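Side-chain contacts in Polyphosphate:AMP phosphotransferase (Pseudomonas aeruginosa PAO1, PDB 3CZP), which transfers phosphate from inorganic polyphosphate to AMP, making ADP, and works less efficiently on GMP: residues K158-E163 / E214-R219; Y211-E214 / R219-A222. One frame throughout, in Å; residues are numbered along the deposited sequence.

Contact 1: K158-E163 / E214-R219; sequences KKQLKE and EGADER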
loop_
_atom_site.group_PDB
_atom_site.type_symbol
_atom_site.label_atom_id
_atom_site.label_comp_id
_atom_site.label_asym_id
_atom_site.label_seq_id
_atom_site.Cartn_x
_atom_site.Cartn_y
_atom_site.Cartn_z
ATOM N N LYS A 158 -30.405 27.154 -12.093
ATOM C CA LYS A 158 -31.594 26.542 -11.538
ATOM C C LYS A 158 -32.550 26.130 -12.644
ATOM O O LYS A 158 -33.022 25.000 -12.648
ATOM C CB LYS A 158 -32.252 27.510 -10.578
ATOM C CG LYS A 158 -33.285 26.885 -9.678
ATOM C CD LYS A 158 -33.656 27.871 -8.634
ATOM C CE LYS A 158 -34.738 27.346 -7.667
ATOM N NZ LYS A 158 -34.224 26.416 -6.625
ATOM N N LYS A 159 -32.793 27.065 -13.572
ATOM C CA LYS A 159 -33.636 26.889 -14.768
ATOM C C LYS A 159 -33.143 25.764 -15.667
ATOM O O LYS A 159 -33.939 25.005 -16.213
ATOM C CB LYS A 159 -33.662 28.184 -15.598
ATOM C CG LYS A 159 -34.913 29.001 -15.448
ATOM C CD LYS A 159 -34.966 30.183 -16.443
ATOM C CE LYS A 159 -35.730 31.395 -15.851
ATOM N NZ LYS A 159 -36.797 30.981 -14.896
ATOM N N GLN A 160 -31.821 25.679 -15.824
ATOM C CA GLN A 160 -31.201 24.638 -16.661
ATOM C C GLN A 160 -31.335 23.293 -15.951
ATOM O O GLN A 160 -31.766 22.335 -16.549
ATOM C CB GLN A 160 -29.726 24.957 -16.942
ATOM C CG GLN A 160 -29.471 26.022 -18.045
ATOM C CD GLN A 160 -28.025 26.530 -18.063
ATOM O OE1 GLN A 160 -27.307 26.460 -17.072
ATOM N NE2 GLN A 160 -27.604 27.034 -19.202
ATOM N N LEU A 161 -30.993 23.227 -14.659
ATOM C CA LEU A 161 -31.275 22.017 -13.856
ATOM C C LEU A 161 -32.740 21.576 -13.973
ATOM O O LEU A 161 -33.026 20.422 -14.225
ATOM C CB LEU A 161 -30.918 22.235 -12.386
ATOM C CG LEU A 161 -31.201 21.020 -11.491
ATOM C CD1 LEU A 161 -30.203 19.901 -11.776
ATOM C CD2 LEU A 161 -31.192 21.398 -10.020
ATOM N N LYS A 162 -33.653 22.513 -13.782
ATOM C CA LYS A 162 -35.087 22.252 -13.891
ATOM C C LYS A 162 -35.492 21.431 -15.119
ATOM O O LYS A 162 -36.314 20.514 -15.026
ATOM C CB LYS A 162 -35.827 23.593 -13.884
ATOM C CG LYS A 162 -35.771 24.362 -12.508
ATOM C CD LYS A 162 -37.154 24.430 -11.808
ATOM C CE LYS A 162 -37.139 25.329 -10.562
ATOM N NZ LYS A 162 -36.680 24.605 -9.318
ATOM N N GLU A 163 -34.914 21.751 -16.273
ATOM C CA GLU A 163 -35.231 21.032 -17.524
ATOM C C GLU A 163 -34.589 19.624 -17.549
ATOM O O GLU A 163 -35.208 18.664 -18.012
ATOM C CB GLU A 163 -34.778 21.830 -18.766
ATOM C CG GLU A 163 -35.130 23.336 -18.806
ATOM C CD GLU A 163 -36.576 23.635 -19.231
ATOM O OE1 GLU A 163 -37.070 23.047 -20.231
ATOM O OE2 GLU A 163 -37.223 24.487 -18.569
ATOM N N GLU A 214 -19.724 25.966 -17.611
ATOM C CA GLU A 214 -21.140 25.762 -17.880
ATOM C C GLU A 214 -21.391 24.410 -18.576
ATOM O O GLU A 214 -20.799 24.096 -19.616
ATOM C CB GLU A 214 -21.713 26.916 -18.727
ATOM C CG GLU A 214 -23.234 26.815 -18.833
ATOM C CD GLU A 214 -23.894 28.018 -19.504
ATOM O OE1 GLU A 214 -23.176 29.003 -19.819
ATOM O OE2 GLU A 214 -25.146 27.968 -19.697
ATOM N N GLY A 215 -22.277 23.608 -18.001
ATOM C CA GLY A 215 -22.433 22.232 -18.439
ATOM C C GLY A 215 -23.616 21.924 -19.335
ATOM O O GLY A 215 -23.895 20.751 -19.630
ATOM N N ALA A 216 -24.311 22.955 -19.790
ATOM C CA ALA A 216 -25.543 22.773 -20.519
ATOM C C ALA A 216 -25.208 22.245 -21.912
ATOM O O ALA A 216 -25.907 21.390 -22.409
ATOM C CB ALA A 216 -26.340 24.077 -20.568
ATOM N N ASP A 217 -24.102 22.713 -22.491
ATOM C CA ASP A 217 -23.641 22.230 -23.778
ATOM C C ASP A 217 -22.497 21.193 -23.671
ATOM O O ASP A 217 -21.392 21.504 -23.239
ATOM C CB ASP A 217 -23.284 23.402 -24.707
ATOM C CG ASP A 217 -23.023 22.948 -26.125
ATOM O OD1 ASP A 217 -23.950 22.434 -26.784
ATOM O OD2 ASP A 217 -21.896 23.135 -26.621
ATOM N N GLU A 218 -22.780 19.960 -24.114
ATOM C CA GLU A 218 -21.829 18.847 -24.057
ATOM C C GLU A 218 -20.522 19.219 -24.769
ATOM O O GLU A 218 -19.417 19.007 -24.253
ATOM C CB GLU A 218 -22.378 17.636 -24.789
ATOM C CG GLU A 218 -23.393 16.788 -24.117
ATOM C CD GLU A 218 -23.784 15.597 -25.043
ATOM O OE1 GLU A 218 -24.023 15.794 -26.265
ATOM O OE2 GLU A 218 -23.798 14.447 -24.559
ATOM N N ARG A 219 -20.658 19.768 -25.974
ATOM C CA ARG A 219 -19.495 20.189 -26.765
ATOM C C ARG A 219 -18.672 21.273 -26.086
ATOM O O ARG A 219 -17.475 21.149 -25.923
ATOM C CB ARG A 219 -19.934 20.664 -28.147
ATOM C CG ARG A 219 -20.483 19.540 -28.961
ATOM C CD ARG A 219 -20.791 19.918 -30.316
ATOM N NE ARG A 219 -21.601 18.849 -30.861
ATOM C CZ ARG A 219 -22.921 18.890 -31.051
ATOM N NH1 ARG A 219 -23.518 17.815 -31.562
ATOM N NH2 ARG A 219 -23.640 19.974 -30.767
#

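Contact 2: Y211-E214 / R219-A222; sequences YVVE and RYRA. With ACT (acetate ion), chain E.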
loop_
_atom_site.group_PDB
_atom_site.type_symbol
_atom_site.label_atom_id
_atom_site.label_comp_id
_atom_site.label_asym_id
_atom_site.label_seq_id
_atom_site.Cartn_x
_atom_site.Cartn_y
_atom_site.Cartn_z
ATOM N N TYR A 211 -12.164 26.238 -11.823
ATOM C CA TYR A 211 -12.661 26.575 -13.167
ATOM C C TYR A 211 -14.146 26.214 -13.186
ATOM O O TYR A 211 -14.495 25.060 -13.037
ATOM C CB TYR A 211 -11.874 25.794 -14.211
ATOM C CG TYR A 211 -10.377 26.096 -14.253
ATOM C CD1 TYR A 211 -9.916 27.214 -14.873
ATOM C CD2 TYR A 211 -9.456 25.254 -13.652
ATOM C CE1 TYR A 211 -8.567 27.510 -14.921
ATOM C CE2 TYR A 211 -8.111 25.516 -13.703
ATOM C CZ TYR A 211 -7.682 26.671 -14.339
ATOM O OH TYR A 211 -6.319 26.978 -14.430
ATOM N N VAL A 212 -15.003 27.228 -13.339
ATOM C CA VAL A 212 -16.445 27.044 -13.409
ATOM C C VAL A 212 -16.826 26.890 -14.884
ATOM O O VAL A 212 -16.624 27.790 -15.704
ATOM C CB VAL A 212 -17.225 28.199 -12.752
ATOM C CG1 VAL A 212 -18.747 27.952 -12.881
ATOM C CG2 VAL A 212 -16.789 28.384 -11.274
ATOM N N VAL A 213 -17.291 25.709 -15.236
ATOM C CA VAL A 213 -17.575 25.394 -16.641
ATOM C C VAL A 213 -19.056 25.159 -16.788
ATOM O O VAL A 213 -19.592 24.251 -16.139
ATOM C CB VAL A 213 -16.825 24.110 -17.073
ATOM C CG1 VAL A 213 -17.068 23.814 -18.606
ATOM C CG2 VAL A 213 -15.307 24.244 -16.757
ATOM N N GLU A 214 -19.724 25.966 -17.611
ATOM C CA GLU A 214 -21.140 25.762 -17.880
ATOM C C GLU A 214 -21.391 24.410 -18.576
ATOM O O GLU A 214 -20.799 24.096 -19.616
ATOM C CB GLU A 214 -21.713 26.916 -18.727
ATOM C CG GLU A 214 -23.234 26.815 -18.833
ATOM C CD GLU A 214 -23.894 28.018 -19.504
ATOM O OE1 GLU A 214 -23.176 29.003 -19.819
ATOM O OE2 GLU A 214 -25.146 27.968 -19.697
ATOM N N ARG A 219 -20.658 19.768 -25.974
ATOM C CA ARG A 219 -19.495 20.189 -26.765
ATOM C C ARG A 219 -18.672 21.273 -26.086
ATOM O O ARG A 219 -17.475 21.149 -25.923
ATOM C CB ARG A 219 -19.934 20.664 -28.147
ATOM C CG ARG A 219 -20.483 19.540 -28.961
ATOM C CD ARG A 219 -20.791 19.918 -30.316
ATOM N NE ARG A 219 -21.601 18.849 -30.861
ATOM C CZ ARG A 219 -22.921 18.890 -31.051
ATOM N NH1 ARG A 219 -23.518 17.815 -31.562
ATOM N NH2 ARG A 219 -23.640 19.974 -30.767
ATOM N N TYR A 220 -19.309 22.345 -25.667
ATOM C CA TYR A 220 -18.586 23.386 -24.947
ATOM C C TYR A 220 -17.891 22.884 -23.648
ATOM O O TYR A 220 -16.767 23.270 -23.367
ATOM C CB TYR A 220 -19.539 24.499 -24.559
ATOM C CG TYR A 220 -18.930 25.505 -23.634
ATOM C CD1 TYR A 220 -18.137 26.527 -24.122
ATOM C CD2 TYR A 220 -19.124 25.416 -22.272
ATOM C CE1 TYR A 220 -17.563 27.439 -23.286
ATOM C CE2 TYR A 220 -18.540 26.326 -21.414
ATOM C CZ TYR A 220 -17.793 27.372 -21.936
ATOM O OH TYR A 220 -17.194 28.263 -21.071
ATOM N N ARG A 221 -18.602 22.103 -22.851
ATOM C CA ARG A 221 -18.094 21.695 -21.555
ATOM C C ARG A 221 -16.865 20.781 -21.680
ATOM O O ARG A 221 -15.880 20.969 -20.962
ATOM C CB ARG A 221 -19.212 21.065 -20.692
ATOM C CG ARG A 221 -19.551 19.621 -21.018
ATOM C CD ARG A 221 -20.799 19.176 -20.249
ATOM N NE ARG A 221 -21.197 17.832 -20.615
ATOM C CZ ARG A 221 -22.422 17.314 -20.471
ATOM N NH1 ARG A 221 -23.421 18.022 -19.970
ATOM N NH2 ARG A 221 -22.641 16.038 -20.801
ATOM N N ALA A 222 -16.902 19.810 -22.610
ATOM C CA ALA A 222 -15.779 18.891 -22.782
ATOM C C ALA A 222 -14.574 19.550 -23.364
ATOM O O ALA A 222 -13.472 19.333 -22.887
ATOM C CB ALA A 222 -16.142 17.699 -23.652
HETATM C C ACT E . -3.229 25.281 -12.747
HETATM O O ACT E . -3.866 25.335 -13.824
HETATM O OXT ACT E . -3.697 24.468 -11.925
HETATM C CH3 ACT E . -2.021 26.141 -12.452
HETATM O O HOH W 1 -18.412 28.291 -18.553
#

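Contact 1: K158-E163 / E214-R219
Gln160 on the short helix 158-163 and Ala216 in the turn that follows strand 210-214 have the nearest CA atoms of the two segments, 7.1 Å apart, so the contact is made by side chains reaching across. Gln160 carries it from the helix side. Its CG stands beside the backbone N and anti to the carbonyl carbon (chi1 -78°), and the extended chain beyond it delivers the amide to the carboxylate of Glu214. There NE2 donates to Glu214 OE2 over 2.7 Å in a nearly straight bond, with an N-H...O angle of 170°. The acceptor lies in the amide plane of Gln160, and the N-H comes in almost in line with the C-O bond of OE2. The two flat groups are nevertheless twisted 47° against each other, and the side chains cross at about a right angle. Glu214 also reaches out extended, and its carboxylate is gripped at both oxygens: OE1 takes hydrogen bonds from Gly10 N and His11 ND1 of the N-terminal segment. These donors would probably stabilise a negative charge on this buried group. The other end of the Gln160 amide is engaged too, OE1 accepting from Ser157 N, just before its own helix, so the bonds at its two ends together hold the rotation of the amide, with NE2 on the Glu214 side. Beside the bond, the methyl of Ala216 packs against the amide, with CB 3.5 Å from Gln160 NE2. The contact ties helix 158-163, which follows strand 148-155, to the C-terminal end of the neighbouring parallel strand 210-214, in the P-loop NTPase-type alpha/beta fold of the first PPK2 domain, which seems to be catalytically inactive.

Contact 2: Y211-E214 / R219-A222
Two side chains, Val213 and Tyr220, meet because each first torsion sets a carbon anti to the backbone N: CG1 in Val213 (chi1 -177°) and CG in Tyr220 (chi1 171°). Val213 CG1 thereby lies against the helix backbone, 3.8 Å from Arg221 CA, and also touches the Tyr220 ring, with CE2 at 4.0 Å. The ring turns its edge to the end of the strand: Glu214 O sits near its plane, 3.4 Å from CD2, and Glu214 N also lies in plane. This is a strand-turn-helix unit at the border of the parallel sheet, where strand 210-214 is outermost within the chain and helix 218-238 doubles back over it. A water bridges the two elements, accepting from Glu214 N at 2.8 Å and hydrogen-bonded to Tyr220 OH, also at 2.8 Å; its bond to Val212 O is weak. The Tyr220 ring stacks with His11. Arg221 packs its CB 3.6 Å from Glu214 O, while its extended chain carries the guanidinium off to Gly215 O, which NH1 holds. At the other end of the strand segment, Tyr211 OH donates to an acetate ion that was probably a crystallisation component, over 3.0 Å to its O.

Overall arrangement
From the N terminus, the chain passes through the first four strands of the sheet before helix 158-163, the earlier half of contact 1. It returns about fifty residues later, after helix 186-203, along strand 210-214, so contact 1 closes a long loop. Contact 2 closes a much shorter one, from that strand through the turn into helix 218-238. The two cross along the chain: contact 2 starts on the strand before contact 1 has closed at Ala216, and ends beyond it. Their segments share Glu214 and Arg219, but only Glu214 makes contacts in both, by its carboxylate in contact 1 and mainly its backbone in contact 2. Together they tie the outermost strand to both helices.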